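Local structure of endonuclease 8-like L720 (Acanthamoeba polyphaga mimivirus, 4MB7) at residues K43-G48 with Q128-S133; L114-I117 with T122-T125. The protein belongs to the endonuclease VIII-like family, built from a beta-rich N-terminal part, a helix-two-turn-helix domain and a zinc-binding C-terminal region. One frame throughout, in Å; residues are numbered along the deposited sequence. Where two conformers were deposited one is given.

In the fold
From the N terminus the chain runs through helix 5-13, strand 21-25 and helix 27-32 before the edge strand 40-47, the first half of contact 1. The following 79 residues carry most of the strands of the two four-stranded sheets before helix 126-136 returns to pack on that edge strand, so contact 1 (43-48 with 128-133) closes a large loop. Late within this loop, contact 2 (114-117 with 122-125) closes a much smaller one, a four-residue turn between hairpin strands. The contacts are therefore nested, their centres about 14 Å apart. Helix 126-136 binds them together: it starts directly after the second hairpin strand, covers that hairpin with A129, and presents S133 to the sheet.

Contact 1: residues K43-G48 with Q128-S133; sequences KWWFAG and QAIMDS
W45 and A47, near the end of strand 40-47, face I130 and S133 of helix 126-136. Residues 43-47 of the strand and 128-133 of the helix run almost at right angles, 82° between their directions, with these short axes no closer than 9.8 Å. The backbones are nearest at the strand's last residue, where the CA atoms of A47 and S133 are 6.0 Å apart. Away from this point the gap is wider, and the indole of W45 spans it. With CG held between the backbone N and the carbonyl carbon (chi1 73°), the ring leaves the strand toward the helix and meets it with its pyrrole edge. NE1 donates to S133 OG at 3.2 Å; the acceptor lies nearly in the indole plane and the bond is fairly straight. The same hydroxyl appears to donate in turn to the I130 carbonyl oxygen, though at 2.5 Å between S133 OG and I130 O the modelled distance is too short to be taken at face value. This is sheet-on-helix packing in the N-terminal half of an Fpg/Nei-type fold. Alternate residues of the strand serve its two faces: W44 and F46 turn to helix 5-13, whereas W45 and A47 turn to helix 126-136. The indole also stacks on the ring of Y52 in the adjacent strand, and the backbone of W45 pairs with that same residue. Beside the polar link the apolar contact is slight: at the benzo end of the ring, W45 CZ2 lies 4.4 Å from I130 CG2, a methyl group close to the ring plane at its edge. Farther along the strand the small A47 lets the helix backbone approach, its CB resting 3.5 Å from the S133 carbonyl oxygen.

Contact 2: residues L114-I117 with T122-T125; sequences LAEI and TICT
E116 reaches T125 by way of a bent chain: CG sits beside its own backbone N (chi1 -60°), and the turn at chi2 (-79°) folds the carboxylate back across the neighbouring strand. OE2 ends 3.4 Å from T125 CG2, while OE1 lies over the backbone, 3.5 Å from C124 CA. In T125 a chi1 of 65° divides the work of the two branches: the methyl turns to E116, and OG1 is left to accept from the N-H of Q128 and cap the first turn of the helix that follows. A water lengthens the reach of the carboxylate, donating to E116 OE1 at 2.9 Å and also to the carbonyl oxygen of I123. Beneath these groups the backbones run antiparallel. I117 and C124 make a hydrogen-bonded pair, with I117 N to C124 O at 2.7 Å, almost perfectly straight, and C124 N to I117 O at 3.1 Å. E116 and T125 form the adjacent non-hydrogen-bonded pair, where T125 CA offers its hydrogen to A115 O over 3.3 Å. The side chains of I117 and C124 share the face that rests on A129 of helix 126-136, whereas E116 lies at the surface. Two short antiparallel strands whose second runs straight into an N-capped helix: this is a beta hairpin serving as the lead-in to helix 126-136.

Contact 1: residues K43-G48 with Q128-S133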
loop_
_atom_site.group_PDB
_atom_site.type_symbol
_atom_site.label_atom_id
_atom_site.label_comp_id
_atom_site.label_asym_id
_atom_site.label_seq_id
_atom_site.Cartn_x
_atom_site.Cartn_y
_atom_site.Cartn_z
ATOM N N LYS A 43 -0.550 14.652 -12.195
ATOM C CA LYS A 43 -1.166 13.335 -12.070
ATOM C C LYS A 43 -0.888 12.668 -10.721
ATOM O O LYS A 43 0.199 12.804 -10.161
ATOM C CB LYS A 43 -0.679 12.425 -13.205
ATOM C CG LYS A 43 -1.381 11.081 -13.289
ATOM N N TRP A 44 -1.889 11.959 -10.206
ATOM C CA TRP A 44 -1.712 11.065 -9.069
ATOM C C TRP A 44 -1.853 9.629 -9.557
ATOM O O TRP A 44 -2.638 9.350 -10.461
ATOM C CB TRP A 44 -2.795 11.292 -8.010
ATOM C CG TRP A 44 -2.766 12.601 -7.290
ATOM C CD1 TRP A 44 -3.406 13.751 -7.654
ATOM C CD2 TRP A 44 -2.105 12.886 -6.049
ATOM N NE1 TRP A 44 -3.167 14.739 -6.728
ATOM C CE2 TRP A 44 -2.372 14.233 -5.733
ATOM C CE3 TRP A 44 -1.303 12.136 -5.182
ATOM C CZ2 TRP A 44 -1.866 14.845 -4.586
ATOM C CZ3 TRP A 44 -0.802 12.745 -4.046
ATOM C CH2 TRP A 44 -1.087 14.086 -3.757
ATOM N N TRP A 45 -1.097 8.718 -8.954
ATOM C CA TRP A 45 -1.362 7.292 -9.104
ATOM C C TRP A 45 -0.796 6.532 -7.912
ATOM O O TRP A 45 -0.054 7.094 -7.108
ATOM C CB TRP A 45 -0.836 6.736 -10.440
ATOM C CG TRP A 45 0.661 6.589 -10.551
ATOM C CD1 TRP A 45 1.381 5.431 -10.454
ATOM C CD2 TRP A 45 1.613 7.629 -10.817
ATOM N NE1 TRP A 45 2.722 5.689 -10.628
ATOM C CE2 TRP A 45 2.889 7.029 -10.852
ATOM C CE3 TRP A 45 1.510 9.010 -11.018
ATOM C CZ2 TRP A 45 4.054 7.764 -11.081
ATOM C CZ3 TRP A 45 2.666 9.735 -11.244
ATOM C CH2 TRP A 45 3.920 9.111 -11.274
ATOM N N PHE A 46 -1.171 5.266 -7.783
ATOM C CA PHE A 46 -0.686 4.455 -6.675
ATOM C C PHE A 46 -0.397 3.029 -7.121
ATOM O O PHE A 46 -0.994 2.530 -8.073
ATOM C CB PHE A 46 -1.687 4.461 -5.512
ATOM C CG PHE A 46 -2.905 3.608 -5.749
ATOM C CD1 PHE A 46 -4.004 4.116 -6.423
ATOM C CD2 PHE A 46 -2.953 2.299 -5.287
ATOM C CE1 PHE A 46 -5.127 3.332 -6.643
ATOM C CE2 PHE A 46 -4.069 1.512 -5.505
ATOM C CZ PHE A 46 -5.156 2.028 -6.184
ATOM N N ALA A 47 0.531 2.385 -6.425
ATOM C CA ALA A 47 0.875 0.999 -6.693
ATOM C C ALA A 47 1.347 0.371 -5.394
ATOM O O ALA A 47 2.385 0.750 -4.856
ATOM C CB ALA A 47 1.959 0.916 -7.751
ATOM N N GLY A 48 0.574 -0.580 -4.883
ATOM C CA GLY A 48 0.883 -1.177 -3.599
ATOM C C GLY A 48 0.800 -0.157 -2.482
ATOM O O GLY A 48 -0.212 0.526 -2.329
ATOM N N GLN A 128 14.123 3.976 -13.021
ATOM C CA GLN A 128 13.510 2.653 -13.119
ATOM C C GLN A 128 12.405 2.456 -12.081
ATOM O O GLN A 128 11.409 1.775 -12.341
ATOM C CB GLN A 128 14.570 1.560 -12.971
ATOM C CG GLN A 128 14.043 0.154 -13.215
ATOM C CD GLN A 128 13.617 -0.062 -14.653
ATOM O OE1 GLN A 128 14.285 0.385 -15.583
ATOM N NE2 GLN A 128 12.492 -0.743 -14.842
ATOM N N ALA A 129 12.587 3.052 -10.906
ATOM C CA ALA A 129 11.590 2.974 -9.838
ATOM C C ALA A 129 10.244 3.544 -10.282
ATOM O O ALA A 129 9.189 2.978 -9.985
ATOM C CB ALA A 129 12.090 3.692 -8.593
ATOM N N ILE A 130 10.285 4.663 -10.997
ATOM C CA ILE A 130 9.069 5.287 -11.518
ATOM C C ILE A 130 8.433 4.431 -12.616
ATOM O O ILE A 130 7.212 4.272 -12.662
ATOM C CB ILE A 130 9.348 6.716 -12.034
ATOM C CG1 ILE A 130 9.824 7.604 -10.882
ATOM C CG2 ILE A 130 8.105 7.312 -12.682
ATOM C CD1 ILE A 130 10.156 9.023 -11.292
ATOM N N MET A 131 9.263 3.868 -13.488
ATOM C CA MET A 131 8.775 3.002 -14.558
ATOM C C MET A 131 8.161 1.720 -13.999
ATOM O O MET A 131 7.134 1.249 -14.488
ATOM C CB MET A 131 9.905 2.662 -15.531
ATOM C CG MET A 131 9.457 1.889 -16.763
ATOM S SD MET A 131 8.368 2.841 -17.841
ATOM C CE MET A 131 6.818 1.970 -17.624
ATOM N N ASP A 132 8.791 1.161 -12.971
ATOM C CA ASP A 132 8.285 -0.053 -12.338
ATOM C C ASP A 132 6.914 0.151 -11.703
ATOM O O ASP A 132 6.089 -0.763 -11.691
ATOM C CB ASP A 132 9.252 -0.551 -11.268
ATOM C CG ASP A 132 10.474 -1.231 -11.849
ATOM O OD1 ASP A 132 10.501 -1.466 -13.072
ATOM O OD2 ASP A 132 11.401 -1.540 -11.072
ATOM N N SER A 133 6.678 1.346 -11.167
ATOM C CA SER A 133 5.415 1.643 -10.495
ATOM C C SER A 133 4.239 1.479 -11.449
ATOM O O SER A 133 3.161 1.039 -11.050
ATOM C CB SER A 133 5.428 3.057 -9.907
ATOM O OG SER A 133 5.397 4.039 -10.927
#

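Contact 2: residues L114-I117 with T122-T125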
loop_
_atom_site.group_PDB
_atom_site.type_symbol
_atom_site.label_atom_id
_atom_site.label_comp_id
_atom_site.label_asym_id
_atom_site.label_seq_id
_atom_site.Cartn_x
_atom_site.Cartn_y
_atom_site.Cartn_z
ATOM N N LEU A 114 19.768 8.699 -12.380
ATOM C CA LEU A 114 20.305 7.351 -12.538
ATOM C C LEU A 114 20.982 6.835 -11.271
ATOM O O LEU A 114 21.706 5.840 -11.308
ATOM C CB LEU A 114 21.282 7.301 -13.718
ATOM C CG LEU A 114 20.671 7.643 -15.078
ATOM C CD1 LEU A 114 21.729 7.608 -16.173
ATOM C CD2 LEU A 114 19.523 6.694 -15.401
ATOM N N ALA A 115 20.746 7.513 -10.151
ATOM C CA ALA A 115 21.266 7.056 -8.866
ATOM C C ALA A 115 20.502 5.830 -8.384
ATOM O O ALA A 115 19.285 5.749 -8.535
ATOM C CB ALA A 115 21.191 8.168 -7.834
ATOM N N GLU A 116 21.225 4.878 -7.803
ATOM C CA GLU A 116 20.620 3.653 -7.293
ATOM C C GLU A 116 19.935 3.893 -5.949
ATOM O O GLU A 116 20.522 4.480 -5.039
ATOM C CB GLU A 116 21.683 2.561 -7.143
ATOM C CG GLU A 116 22.383 2.185 -8.439
ATOM C CD GLU A 116 21.553 1.253 -9.300
ATOM O OE1 GLU A 116 20.771 0.459 -8.735
ATOM O OE2 GLU A 116 21.681 1.313 -10.541
ATOM N N ILE A 117 18.691 3.440 -5.828
ATOM C CA ILE A 117 17.949 3.572 -4.577
ATOM C C ILE A 117 17.308 2.249 -4.174
ATOM O O ILE A 117 17.087 1.374 -5.011
ATOM C CB ILE A 117 16.846 4.653 -4.662
ATOM C CG1 ILE A 117 15.807 4.279 -5.723
ATOM C CG2 ILE A 117 17.452 6.020 -4.951
ATOM C CD1 ILE A 117 14.664 5.273 -5.842
ATOM N N THR A 122 13.137 -3.955 -4.354
ATOM C CA THR A 122 14.401 -4.093 -5.082
ATOM C C THR A 122 15.367 -2.923 -4.899
ATOM O O THR A 122 15.094 -1.976 -4.161
ATOM C CB THR A 122 14.162 -4.259 -6.600
ATOM O OG1 THR A 122 15.366 -4.712 -7.229
ATOM C CG2 THR A 122 13.743 -2.936 -7.225
ATOM N N ILE A 123 16.508 -3.019 -5.576
ATOM C CA ILE A 123 17.439 -1.906 -5.716
ATOM C C ILE A 123 17.558 -1.566 -7.200
ATOM O O ILE A 123 17.887 -2.426 -8.015
ATOM C CB ILE A 123 18.831 -2.254 -5.156
ATOM C CG1 ILE A 123 18.747 -2.522 -3.652
ATOM C CG2 ILE A 123 19.818 -1.133 -5.442
ATOM C CD1 ILE A 123 20.066 -2.917 -3.027
ATOM N N CYS A 124 17.275 -0.314 -7.547
ATOM C CA CYS A 124 17.272 0.110 -8.941
ATOM C C CYS A 124 17.493 1.614 -9.042
ATOM O O CYS A 124 17.543 2.310 -8.027
ATOM C CB CYS A 124 15.941 -0.262 -9.598
ATOM S SG CYS A 124 14.493 0.485 -8.799
ATOM N N THR A 125 17.624 2.118 -10.266
ATOM C CA THR A 125 17.772 3.557 -10.461
ATOM C C THR A 125 16.469 4.268 -10.125
ATOM O O THR A 125 15.398 3.661 -10.134
ATOM C CB THR A 125 18.172 3.920 -11.907
ATOM O OG1 THR A 125 17.120 3.552 -12.808
ATOM C CG2 THR A 125 19.459 3.212 -12.305
HETATM O O HOH W 1 20.158 -2.244 -9.560
#